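Local coordinates for N-acetylgalactosaminyltransferase 7 (Homo sapiens, PDB 6IWR), which belongs to the polypeptide GalNAc-transferase family and joins a GT-A type glycosyltransferase domain to a ricin-type beta-trefoil lectin domain, at residues A[469-478]-A[504-515]; A[319-327]-A[364-375]. All blocks are in the same frame, centred on the assembly; numbering follows the deposited sequence.

Contact 1 (A[469-478]-A[504-515]); sequences PKNVDWGEIR and RMGGNQLFRINE
Phe511 N and Gly475 O form a backbone hydrogen bond of 2.7 Å, and Gly475 N returns one to Phe511 O. This is an antiparallel strand pairing in the ricin-type beta-trefoil lectin domain. It contains a classic beta bulge: Val472 and Asp473 both face Ile513. Val472 N donates to Ile513 O at 2.7 Å, and Ile513 N donates to Asp473 O at 2.9 Å. At the bulge the Val472 and Ile513 side chains lie side by side and point the same way. Ile513 CG2 stands between its backbone N and carbonyl carbon, where it meets Val472 CB at 3.5 Å. On the sheet face of Trp474 and Arg512, Leu510 CD1 sits at the edge of the indole ring. Asn471 OD1 lies at the edge of the Arg512 guanidinium, the two planes 70° apart. Their polar ends have other partners: Asn471 ND2 donates to Ala422 O and Arg512 NH1 to Tyr522 O. Phe511 takes Ile477 CD1 against its CB at 3.7 Å, the two side chains crossing at about a right angle. Beyond Gly475 direct backbone hydrogen bonds between the segments stop, and a water bridges Ile477 N and Gln509 O. Arg504 NH2 lies over one face of the Arg478 guanidinium, with no hydrogen bond between the two arginines. Arg478 bends at chi3 (-73°) and grips the Glu476 carboxylate side-on. Its NE reaches Glu476 OE1 at 2.6 Å in the guanidinium plane, while its NH1 meets the syn lone pair of Glu476 OE2.

Contact 2 (A[319-327]-A[364-375]); sequences TEPYRSPAM and WQCGGKLLFVPC
Phe372 meets both Tyr322 and Ser324, each differently: its CB against Tyr322, its ring against Ser324. Phe372 CB sits over one face of the Tyr322 ring, 4.0 Å from its centroid. The two rings are oblique, with planes at 59°. Ser324 CB covers a face of the Phe372 ring, 3.5 Å from that centroid. Tyr322 CG stands between its backbone N and carbonyl carbon (chi1 58°), which brings the ring over Phe372 CB. The CD2–CE2 edge of this ring meets Pro374, with Tyr322 CE2 3.6 Å from Pro374 CG. Tyr322 OH bonds to Ala292 O.

The backbones pair as short antiparallel strands. Tyr322 and Phe372 exchange two hydrogen bonds, and Ser324 N adds a third to Leu370 O at 3.2 Å. Trp364 closes the other end. Its NE1 donates to Ser324 O at 2.7 Å, with the oxygen close to the indole plane. The Arg323 side chain crosses the indole at about a right angle and puts its CD 3.7 Å from Trp364 CH2. Its guanidinium goes on to a salt bridge with Glu311. At the opposite end, a water links Thr319 O to Cys375 N, beside the Cys375–Cys137 disulfide.

Strand 322-323 pairs with strand 369-373, which in turn runs parallel to strand 264-274 in the large mixed sheet. A Schellman motif with Gly367 ends helix 355-365 and turns the chain into strand 369-373. Helix 450-457 packs on Pro325 and Trp364.

Contact 2 comes first along the chain and closes before contact 1 opens. Their centres are about 37 Å apart, and the nearest atoms are about 20 Å apart, so they do not touch. They share no sheet. Contact 2 joins strand 322-323 to strand 369-373 in the large mixed sheet of the glycosyltransferase part, with the Met327 side chain about 13 Å from the bound manganese ion. Contact 1 lies in the antiparallel strands of the beta-trefoil, where 471-474 pairs with 511-514. Helices 400-412, 417-423, 436-444 and 450-457 come between them in sequence. The two contacts thus belong to separate folded parts of one chain.

Contact 1 (A[469-478]-A[504-515])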
loop_
_atom_site.group_PDB
_atom_site.type_symbol
_atom_site.label_atom_id
_atom_site.label_comp_id
_atom_site.label_asym_id
_atom_site.label_seq_id
_atom_site.Cartn_x
_atom_site.Cartn_y
_atom_site.Cartn_z
ATOM N N PRO A 469 -0.670 29.205 -0.393
ATOM C CA PRO A 469 0.245 30.252 -0.860
ATOM C C PRO A 469 0.691 30.008 -2.295
ATOM O O PRO A 469 0.765 28.870 -2.761
ATOM C CB PRO A 469 1.427 30.152 0.113
ATOM C CG PRO A 469 0.892 29.476 1.319
ATOM C CD PRO A 469 -0.177 28.547 0.829
ATOM N N LYS A 470 0.992 31.100 -2.995
ATOM C CA LYS A 470 1.568 31.023 -4.330
ATOM C C LYS A 470 2.844 30.202 -4.288
ATOM O O LYS A 470 3.437 30.044 -3.217
ATOM C CB LYS A 470 1.864 32.418 -4.867
ATOM C CG LYS A 470 0.632 33.220 -5.207
ATOM C CD LYS A 470 0.907 34.724 -5.185
ATOM C CE LYS A 470 0.311 35.344 -3.925
ATOM N NZ LYS A 470 0.054 36.810 -4.059
ATOM N N ASN A 471 3.278 29.663 -5.423
ATOM C CA ASN A 471 4.542 28.935 -5.465
ATOM C C ASN A 471 5.693 29.890 -5.752
ATOM O O ASN A 471 5.541 30.839 -6.519
ATOM C CB ASN A 471 4.514 27.846 -6.537
ATOM C CG ASN A 471 3.646 26.682 -6.152
ATOM O OD1 ASN A 471 3.601 26.286 -4.979
ATOM N ND2 ASN A 471 2.933 26.122 -7.129
ATOM N N VAL A 472 6.841 29.641 -5.128
ATOM C CA VAL A 472 8.071 30.275 -5.597
ATOM C C VAL A 472 8.583 29.570 -6.844
ATOM O O VAL A 472 8.893 30.209 -7.856
ATOM C CB VAL A 472 9.152 30.298 -4.498
ATOM C CG1 VAL A 472 10.429 30.908 -5.063
ATOM C CG2 VAL A 472 8.687 31.087 -3.297
ATOM N N ASP A 473 8.660 28.243 -6.795
ATOM C CA ASP A 473 9.163 27.435 -7.891
ATOM C C ASP A 473 8.588 26.029 -7.731
ATOM O O ASP A 473 8.079 25.664 -6.663
ATOM C CB ASP A 473 10.695 27.446 -7.890
ATOM C CG ASP A 473 11.295 27.230 -9.263
ATOM O OD1 ASP A 473 10.655 26.584 -10.106
ATOM O OD2 ASP A 473 12.439 27.690 -9.487
ATOM N N TRP A 474 8.639 25.248 -8.808
ATOM C CA TRP A 474 8.149 23.878 -8.759
ATOM C C TRP A 474 8.913 23.057 -9.788
ATOM O O TRP A 474 9.475 23.594 -10.745
ATOM C CB TRP A 474 6.634 23.800 -9.017
ATOM C CG TRP A 474 6.245 24.274 -10.387
ATOM C CD1 TRP A 474 6.011 25.562 -10.782
ATOM C CD2 TRP A 474 6.078 23.467 -11.547
ATOM N NE1 TRP A 474 5.697 25.607 -12.116
ATOM C CE2 TRP A 474 5.735 24.331 -12.614
ATOM C CE3 TRP A 474 6.183 22.093 -11.794
ATOM C CZ2 TRP A 474 5.494 23.862 -13.910
ATOM C CZ3 TRP A 474 5.938 21.626 -13.087
ATOM C CH2 TRP A 474 5.592 22.510 -14.124
ATOM N N GLY A 475 8.926 21.747 -9.582
ATOM C CA GLY A 475 9.507 20.844 -10.555
ATOM C C GLY A 475 10.255 19.688 -9.917
ATOM O O GLY A 475 10.049 19.376 -8.733
ATOM N N GLU A 476 11.099 19.026 -10.710
ATOM C CA GLU A 476 12.099 18.125 -10.160
ATOM C C GLU A 476 13.092 18.918 -9.308
ATOM O O GLU A 476 13.343 20.108 -9.544
ATOM C CB GLU A 476 12.842 17.406 -11.287
ATOM C CG GLU A 476 13.771 18.322 -12.087
ATOM C CD GLU A 476 14.517 17.621 -13.208
ATOM O OE1 GLU A 476 15.404 18.262 -13.811
ATOM O OE2 GLU A 476 14.246 16.438 -13.487
ATOM N N ILE A 477 13.653 18.255 -8.309
ATOM C CA ILE A 477 14.772 18.792 -7.553
ATOM C C ILE A 477 15.980 17.950 -7.934
ATOM O O ILE A 477 16.200 16.858 -7.396
ATOM C CB ILE A 477 14.516 18.792 -6.046
ATOM C CG1 ILE A 477 13.281 19.645 -5.739
ATOM C CG2 ILE A 477 15.726 19.362 -5.317
ATOM C CD1 ILE A 477 12.870 19.669 -4.258
ATOM N N ARG A 478 16.750 18.446 -8.891
ATOM C CA ARG A 478 17.811 17.689 -9.527
ATOM C C ARG A 478 19.159 18.134 -8.989
ATOM O O ARG A 478 19.369 19.310 -8.703
ATOM C CB ARG A 478 17.753 17.875 -11.045
ATOM C CG ARG A 478 18.898 17.241 -11.804
ATOM C CD ARG A 478 18.874 17.713 -13.236
ATOM N NE ARG A 478 17.767 17.093 -13.950
ATOM C CZ ARG A 478 17.869 16.026 -14.742
ATOM N NH1 ARG A 478 16.783 15.535 -15.338
ATOM N NH2 ARG A 478 19.041 15.440 -14.923
ATOM N N ARG A 504 12.253 12.730 -15.205
ATOM C CA ARG A 504 11.509 13.844 -15.790
ATOM C C ARG A 504 10.061 13.487 -16.043
ATOM O O ARG A 504 9.445 14.030 -16.953
ATOM C CB ARG A 504 12.132 14.333 -17.106
ATOM C CG ARG A 504 13.400 15.148 -16.937
ATOM C CD ARG A 504 13.866 15.766 -18.230
ATOM N NE ARG A 504 15.207 16.280 -18.038
ATOM C CZ ARG A 504 16.137 16.392 -18.991
ATOM N NH1 ARG A 504 15.855 16.021 -20.236
ATOM N NH2 ARG A 504 17.353 16.880 -18.704
ATOM N N MET A 505 9.503 12.551 -15.283
ATOM C CA MET A 505 8.108 12.180 -15.453
ATOM C C MET A 505 7.223 12.737 -14.353
ATOM O O MET A 505 6.043 12.393 -14.290
ATOM C CB MET A 505 7.985 10.667 -15.535
ATOM C CG MET A 505 8.617 10.107 -16.807
ATOM S SD MET A 505 7.886 10.819 -18.296
ATOM C CE MET A 505 6.179 10.377 -18.024
ATOM N N GLY A 506 7.752 13.619 -13.510
ATOM C CA GLY A 506 6.971 14.187 -12.428
ATOM C C GLY A 506 6.658 13.211 -11.304
ATOM O O GLY A 506 7.537 12.479 -10.814
ATOM N N GLY A 507 5.389 13.211 -10.884
ATOM C CA GLY A 507 4.898 12.334 -9.835
ATOM C C GLY A 507 5.710 12.420 -8.566
ATOM O O GLY A 507 5.725 13.460 -7.898
ATOM N N ASN A 508 6.408 11.341 -8.227
ATOM C CA ASN A 508 7.162 11.284 -6.985
ATOM C C ASN A 508 8.507 11.999 -7.053
ATOM O O ASN A 508 9.191 12.101 -6.023
ATOM C CB ASN A 508 7.398 9.832 -6.577
ATOM C CG ASN A 508 6.138 9.123 -6.157
ATOM O OD1 ASN A 508 6.172 7.923 -5.944
ATOM N ND2 ASN A 508 5.026 9.847 -6.031
ATOM N N GLN A 509 8.918 12.468 -8.235
ATOM C CA GLN A 509 10.111 13.290 -8.373
ATOM C C GLN A 509 9.771 14.753 -8.599
ATOM O O GLN A 509 10.608 15.509 -9.107
ATOM C CB GLN A 509 10.985 12.772 -9.504
ATOM C CG GLN A 509 11.687 11.505 -9.164
ATOM C CD GLN A 509 12.659 11.091 -10.240
ATOM O OE1 GLN A 509 12.791 11.765 -11.273
ATOM N NE2 GLN A 509 13.369 9.995 -10.001
ATOM N N LEU A 510 8.566 15.168 -8.212
ATOM C CA LEU A 510 8.068 16.527 -8.407
ATOM C C LEU A 510 7.824 17.183 -7.057
ATOM O O LEU A 510 7.242 16.564 -6.161
ATOM C CB LEU A 510 6.771 16.503 -9.201
ATOM C CG LEU A 510 6.282 17.850 -9.692
ATOM C CD1 LEU A 510 6.801 18.030 -11.113
ATOM C CD2 LEU A 510 4.750 17.961 -9.612
ATOM N N PHE A 511 8.261 18.429 -6.912
ATOM C CA PHE A 511 8.056 19.173 -5.673
ATOM C C PHE A 511 7.687 20.613 -6.000
ATOM O O PHE A 511 7.847 21.081 -7.131
ATOM C CB PHE A 511 9.294 19.117 -4.779
ATOM C CG PHE A 511 9.658 17.721 -4.355
ATOM C CD1 PHE A 511 10.466 16.920 -5.166
ATOM C CD2 PHE A 511 9.173 17.194 -3.158
ATOM C CE1 PHE A 511 10.783 15.633 -4.785
ATOM C CE2 PHE A 511 9.487 15.908 -2.775
ATOM C CZ PHE A 511 10.301 15.133 -3.576
ATOM N N ARG A 512 7.151 21.309 -5.010
ATOM C CA ARG A 512 6.945 22.743 -5.138
ATOM C C ARG A 512 7.346 23.393 -3.827
ATOM O O ARG A 512 7.197 22.805 -2.752
ATOM C CB ARG A 512 5.486 23.120 -5.509
ATOM C CG ARG A 512 4.447 22.476 -4.628
ATOM C CD ARG A 512 3.079 22.467 -5.260
ATOM N NE ARG A 512 2.125 23.028 -4.323
ATOM C CZ ARG A 512 1.478 22.323 -3.398
ATOM N NH1 ARG A 512 1.663 20.995 -3.290
ATOM N NH2 ARG A 512 0.633 22.953 -2.583
ATOM N N ILE A 513 7.886 24.601 -3.923
ATOM C CA ILE A 513 8.219 25.398 -2.753
ATOM C C ILE A 513 7.297 26.607 -2.703
ATOM O O ILE A 513 7.125 27.319 -3.699
ATOM C CB ILE A 513 9.696 25.829 -2.742
ATOM C CG1 ILE A 513 10.085 26.261 -1.331
ATOM C CG2 ILE A 513 9.909 26.993 -3.642
ATOM C CD1 ILE A 513 11.472 26.729 -1.243
ATOM N N ASN A 514 6.741 26.836 -1.521
ATOM C CA ASN A 514 5.799 27.880 -1.159
ATOM C C ASN A 514 6.465 29.235 -1.011
ATOM O O ASN A 514 7.638 29.342 -0.659
ATOM C CB ASN A 514 5.200 27.574 0.213
ATOM C CG ASN A 514 3.830 27.133 0.120
ATOM O OD1 ASN A 514 3.217 27.260 -0.944
ATOM N ND2 ASN A 514 3.289 26.624 1.221
ATOM N N GLU A 515 5.653 30.281 -1.167
ATOM C CA GLU A 515 6.003 31.556 -0.555
ATOM C C GLU A 515 5.972 31.483 0.966
ATOM O O GLU A 515 6.495 32.386 1.629
ATOM C CB GLU A 515 5.071 32.669 -1.011
ATOM C CG GLU A 515 5.329 33.175 -2.415
ATOM C CD GLU A 515 4.466 34.381 -2.746
ATOM O OE1 GLU A 515 3.556 34.694 -1.940
ATOM O OE2 GLU A 515 4.709 35.021 -3.792
HETATM O O HOH W 1 13.079 15.463 -8.168
#

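Contact 2 (A[319-327]-A[364-375])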
loop_
_atom_site.group_PDB
_atom_site.type_symbol
_atom_site.label_atom_id
_atom_site.label_comp_id
_atom_site.label_asym_id
_atom_site.label_seq_id
_atom_site.Cartn_x
_atom_site.Cartn_y
_atom_site.Cartn_z
ATOM N N THR A 319 -34.323 17.344 9.664
ATOM C CA THR A 319 -34.248 16.344 8.610
ATOM C C THR A 319 -34.474 16.893 7.205
ATOM O O THR A 319 -34.222 16.168 6.236
ATOM C CB THR A 319 -35.253 15.213 8.881
ATOM O OG1 THR A 319 -36.300 15.699 9.731
ATOM C CG2 THR A 319 -34.573 14.081 9.598
ATOM N N GLU A 320 -34.928 18.129 7.038
ATOM C CA GLU A 320 -35.259 18.550 5.677
ATOM C C GLU A 320 -34.004 18.665 4.809
ATOM O O GLU A 320 -32.875 18.646 5.315
ATOM C CB GLU A 320 -36.000 19.877 5.687
ATOM C CG GLU A 320 -35.379 20.913 6.577
ATOM C CD GLU A 320 -36.266 22.114 6.712
ATOM O OE1 GLU A 320 -35.925 23.183 6.170
ATOM O OE2 GLU A 320 -37.336 21.971 7.328
ATOM N N PRO A 321 -34.172 18.815 3.488
ATOM C CA PRO A 321 -33.006 18.993 2.615
ATOM C C PRO A 321 -32.112 20.104 3.131
ATOM O O PRO A 321 -32.532 20.949 3.928
ATOM C CB PRO A 321 -33.628 19.362 1.268
ATOM C CG PRO A 321 -34.978 18.737 1.323
ATOM C CD PRO A 321 -35.431 18.903 2.733
ATOM N N TYR A 322 -30.855 20.084 2.685
ATOM C CA TYR A 322 -29.971 21.215 2.949
ATOM C C TYR A 322 -29.040 21.444 1.759
ATOM O O TYR A 322 -28.919 20.605 0.860
ATOM C CB TYR A 322 -29.193 21.030 4.262
ATOM C CG TYR A 322 -28.314 19.788 4.374
ATOM C CD1 TYR A 322 -26.982 19.807 3.946
ATOM C CD2 TYR A 322 -28.796 18.618 4.945
ATOM C CE1 TYR A 322 -26.165 18.700 4.065
ATOM C CE2 TYR A 322 -27.989 17.504 5.058
ATOM C CZ TYR A 322 -26.665 17.553 4.622
ATOM O OH TYR A 322 -25.836 16.457 4.745
ATOM N N ARG A 323 -28.389 22.609 1.754
ATOM C CA ARG A 323 -27.511 22.970 0.644
ATOM C C ARG A 323 -26.127 22.325 0.778
ATOM O O ARG A 323 -25.520 22.340 1.853
ATOM C CB ARG A 323 -27.369 24.485 0.551
ATOM C CG ARG A 323 -28.691 25.228 0.494
ATOM C CD ARG A 323 -28.538 26.714 0.205
ATOM N NE ARG A 323 -27.798 27.442 1.236
ATOM C CZ ARG A 323 -27.617 28.757 1.201
ATOM N NH1 ARG A 323 -28.151 29.444 0.205
ATOM N NH2 ARG A 323 -26.929 29.381 2.142
ATOM N N SER A 324 -25.623 21.779 -0.328
ATOM C CA SER A 324 -24.235 21.388 -0.460
ATOM C C SER A 324 -23.573 22.167 -1.598
ATOM O O SER A 324 -24.212 22.422 -2.622
ATOM C CB SER A 324 -24.105 19.887 -0.731
ATOM O OG SER A 324 -22.742 19.546 -0.967
ATOM N N PRO A 325 -22.305 22.561 -1.462
ATOM C CA PRO A 325 -21.645 23.215 -2.601
ATOM C C PRO A 325 -21.370 22.260 -3.757
ATOM O O PRO A 325 -21.270 22.715 -4.907
ATOM C CB PRO A 325 -20.339 23.765 -2.002
ATOM C CG PRO A 325 -20.509 23.682 -0.503
ATOM C CD PRO A 325 -21.429 22.493 -0.284
ATOM N N ALA A 326 -21.262 20.955 -3.488
ATOM C CA ALA A 326 -20.944 19.966 -4.509
ATOM C C ALA A 326 -21.543 18.612 -4.122
ATOM O O ALA A 326 -21.965 18.399 -2.980
ATOM C CB ALA A 326 -19.428 19.842 -4.691
ATOM N N MET A 327 -21.549 17.683 -5.083
ATOM C CA MET A 327 -21.983 16.309 -4.877
ATOM C C MET A 327 -20.802 15.363 -5.094
ATOM O O MET A 327 -19.837 15.698 -5.786
ATOM C CB MET A 327 -23.128 15.957 -5.839
ATOM C CG MET A 327 -22.678 16.146 -7.287
ATOM S SD MET A 327 -23.624 15.258 -8.541
ATOM C CE MET A 327 -25.027 16.354 -8.666
ATOM N N TRP A 364 -25.163 25.833 -9.389
ATOM C CA TRP A 364 -25.191 26.897 -8.401
ATOM C C TRP A 364 -25.029 28.261 -9.060
ATOM O O TRP A 364 -25.825 29.178 -8.816
ATOM C CB TRP A 364 -24.098 26.665 -7.367
ATOM C CG TRP A 364 -24.485 25.805 -6.216
ATOM C CD1 TRP A 364 -23.863 24.666 -5.799
ATOM C CD2 TRP A 364 -25.547 26.043 -5.286
ATOM N NE1 TRP A 364 -24.462 24.179 -4.675
ATOM C CE2 TRP A 364 -25.505 24.995 -4.334
ATOM C CE3 TRP A 364 -26.519 27.047 -5.151
ATOM C CZ2 TRP A 364 -26.422 24.896 -3.284
ATOM C CZ3 TRP A 364 -27.416 26.964 -4.107
ATOM C CH2 TRP A 364 -27.361 25.894 -3.177
ATOM N N GLN A 365 -24.006 28.413 -9.903
ATOM C CA GLN A 365 -23.702 29.713 -10.471
ATOM C C GLN A 365 -24.692 30.146 -11.535
ATOM O O GLN A 365 -24.733 31.332 -11.872
ATOM C CB GLN A 365 -22.295 29.715 -11.047
ATOM C CG GLN A 365 -21.224 29.735 -9.980
ATOM C CD GLN A 365 -19.856 29.533 -10.570
ATOM O OE1 GLN A 365 -19.346 30.405 -11.281
ATOM N NE2 GLN A 365 -19.262 28.371 -10.304
ATOM N N CYS A 366 -25.507 29.243 -12.060
ATOM C CA CYS A 366 -26.464 29.626 -13.080
ATOM C C CYS A 366 -27.876 29.672 -12.542
ATOM O O CYS A 366 -28.829 29.636 -13.327
ATOM C CB CYS A 366 -26.367 28.698 -14.290
ATOM S SG CYS A 366 -24.671 28.674 -14.979
ATOM N N GLY A 367 -28.034 29.759 -11.226
ATOM C CA GLY A 367 -29.332 30.025 -10.653
ATOM C C GLY A 367 -30.060 28.849 -10.049
ATOM O O GLY A 367 -31.162 29.032 -9.527
ATOM N N GLY A 368 -29.482 27.651 -10.076
ATOM C CA GLY A 368 -30.095 26.488 -9.482
ATOM C C GLY A 368 -29.669 26.301 -8.041
ATOM O O GLY A 368 -29.065 27.178 -7.423
ATOM N N LYS A 369 -30.000 25.124 -7.506
ATOM C CA LYS A 369 -29.588 24.723 -6.173
ATOM C C LYS A 369 -29.274 23.235 -6.177
ATOM O O LYS A 369 -29.859 22.457 -6.943
ATOM C CB LYS A 369 -30.656 24.982 -5.112
ATOM C CG LYS A 369 -31.074 26.420 -4.845
ATOM C CD LYS A 369 -32.530 26.382 -4.305
ATOM C CE LYS A 369 -32.996 27.655 -3.606
ATOM N NZ LYS A 369 -32.715 27.553 -2.134
ATOM N N LEU A 370 -28.336 22.856 -5.307
ATOM C CA LEU A 370 -27.939 21.474 -5.104
ATOM C C LEU A 370 -28.230 21.163 -3.643
ATOM O O LEU A 370 -27.639 21.782 -2.749
ATOM C CB LEU A 370 -26.463 21.298 -5.423
ATOM C CG LEU A 370 -25.840 19.955 -5.790
ATOM C CD1 LEU A 370 -24.524 19.841 -5.089
ATOM C CD2 LEU A 370 -26.722 18.823 -5.448
ATOM N N LEU A 371 -29.145 20.224 -3.387
ATOM C CA LEU A 371 -29.540 19.885 -2.023
ATOM C C LEU A 371 -29.244 18.426 -1.705
ATOM O O LEU A 371 -29.525 17.536 -2.518
ATOM C CB LEU A 371 -31.013 20.154 -1.808
ATOM C CG LEU A 371 -31.404 21.561 -2.205
ATOM C CD1 LEU A 371 -32.911 21.652 -2.221
ATOM C CD2 LEU A 371 -30.812 22.537 -1.214
ATOM N N PHE A 372 -28.659 18.199 -0.530
ATOM C CA PHE A 372 -28.602 16.868 0.063
ATOM C C PHE A 372 -29.895 16.610 0.813
ATOM O O PHE A 372 -30.426 17.505 1.479
ATOM C CB PHE A 372 -27.428 16.733 1.034
ATOM C CG PHE A 372 -26.090 16.603 0.368
ATOM C CD1 PHE A 372 -25.935 16.844 -0.989
ATOM C CD2 PHE A 372 -24.970 16.264 1.120
ATOM C CE1 PHE A 372 -24.698 16.729 -1.576
ATOM C CE2 PHE A 372 -23.732 16.154 0.538
ATOM C CZ PHE A 372 -23.598 16.379 -0.810
ATOM N N VAL A 373 -30.397 15.383 0.714
ATOM C CA VAL A 373 -31.728 15.041 1.219
ATOM C C VAL A 373 -31.596 14.006 2.332
ATOM O O VAL A 373 -31.548 12.808 2.045
ATOM C CB VAL A 373 -32.631 14.536 0.076
ATOM C CG1 VAL A 373 -34.038 14.240 0.570
ATOM C CG2 VAL A 373 -32.664 15.542 -1.087
ATOM N N PRO A 374 -31.543 14.417 3.608
ATOM C CA PRO A 374 -31.338 13.445 4.698
ATOM C C PRO A 374 -32.315 12.302 4.705
ATOM O O PRO A 374 -32.022 11.242 5.267
ATOM C CB PRO A 374 -31.516 14.308 5.960
ATOM C CG PRO A 374 -31.042 15.619 5.538
ATOM C CD PRO A 374 -31.601 15.787 4.141
ATOM N N CYS A 375 -33.496 12.497 4.161
ATOM C CA CYS A 375 -34.469 11.429 4.245
ATOM C C CYS A 375 -34.385 10.488 3.058
ATOM O O CYS A 375 -35.126 9.501 3.022
ATOM C CB CYS A 375 -35.886 12.007 4.401
ATOM S SG CYS A 375 -36.194 12.706 6.059
HETATM O O HOH W 2 -34.907 15.147 3.884
#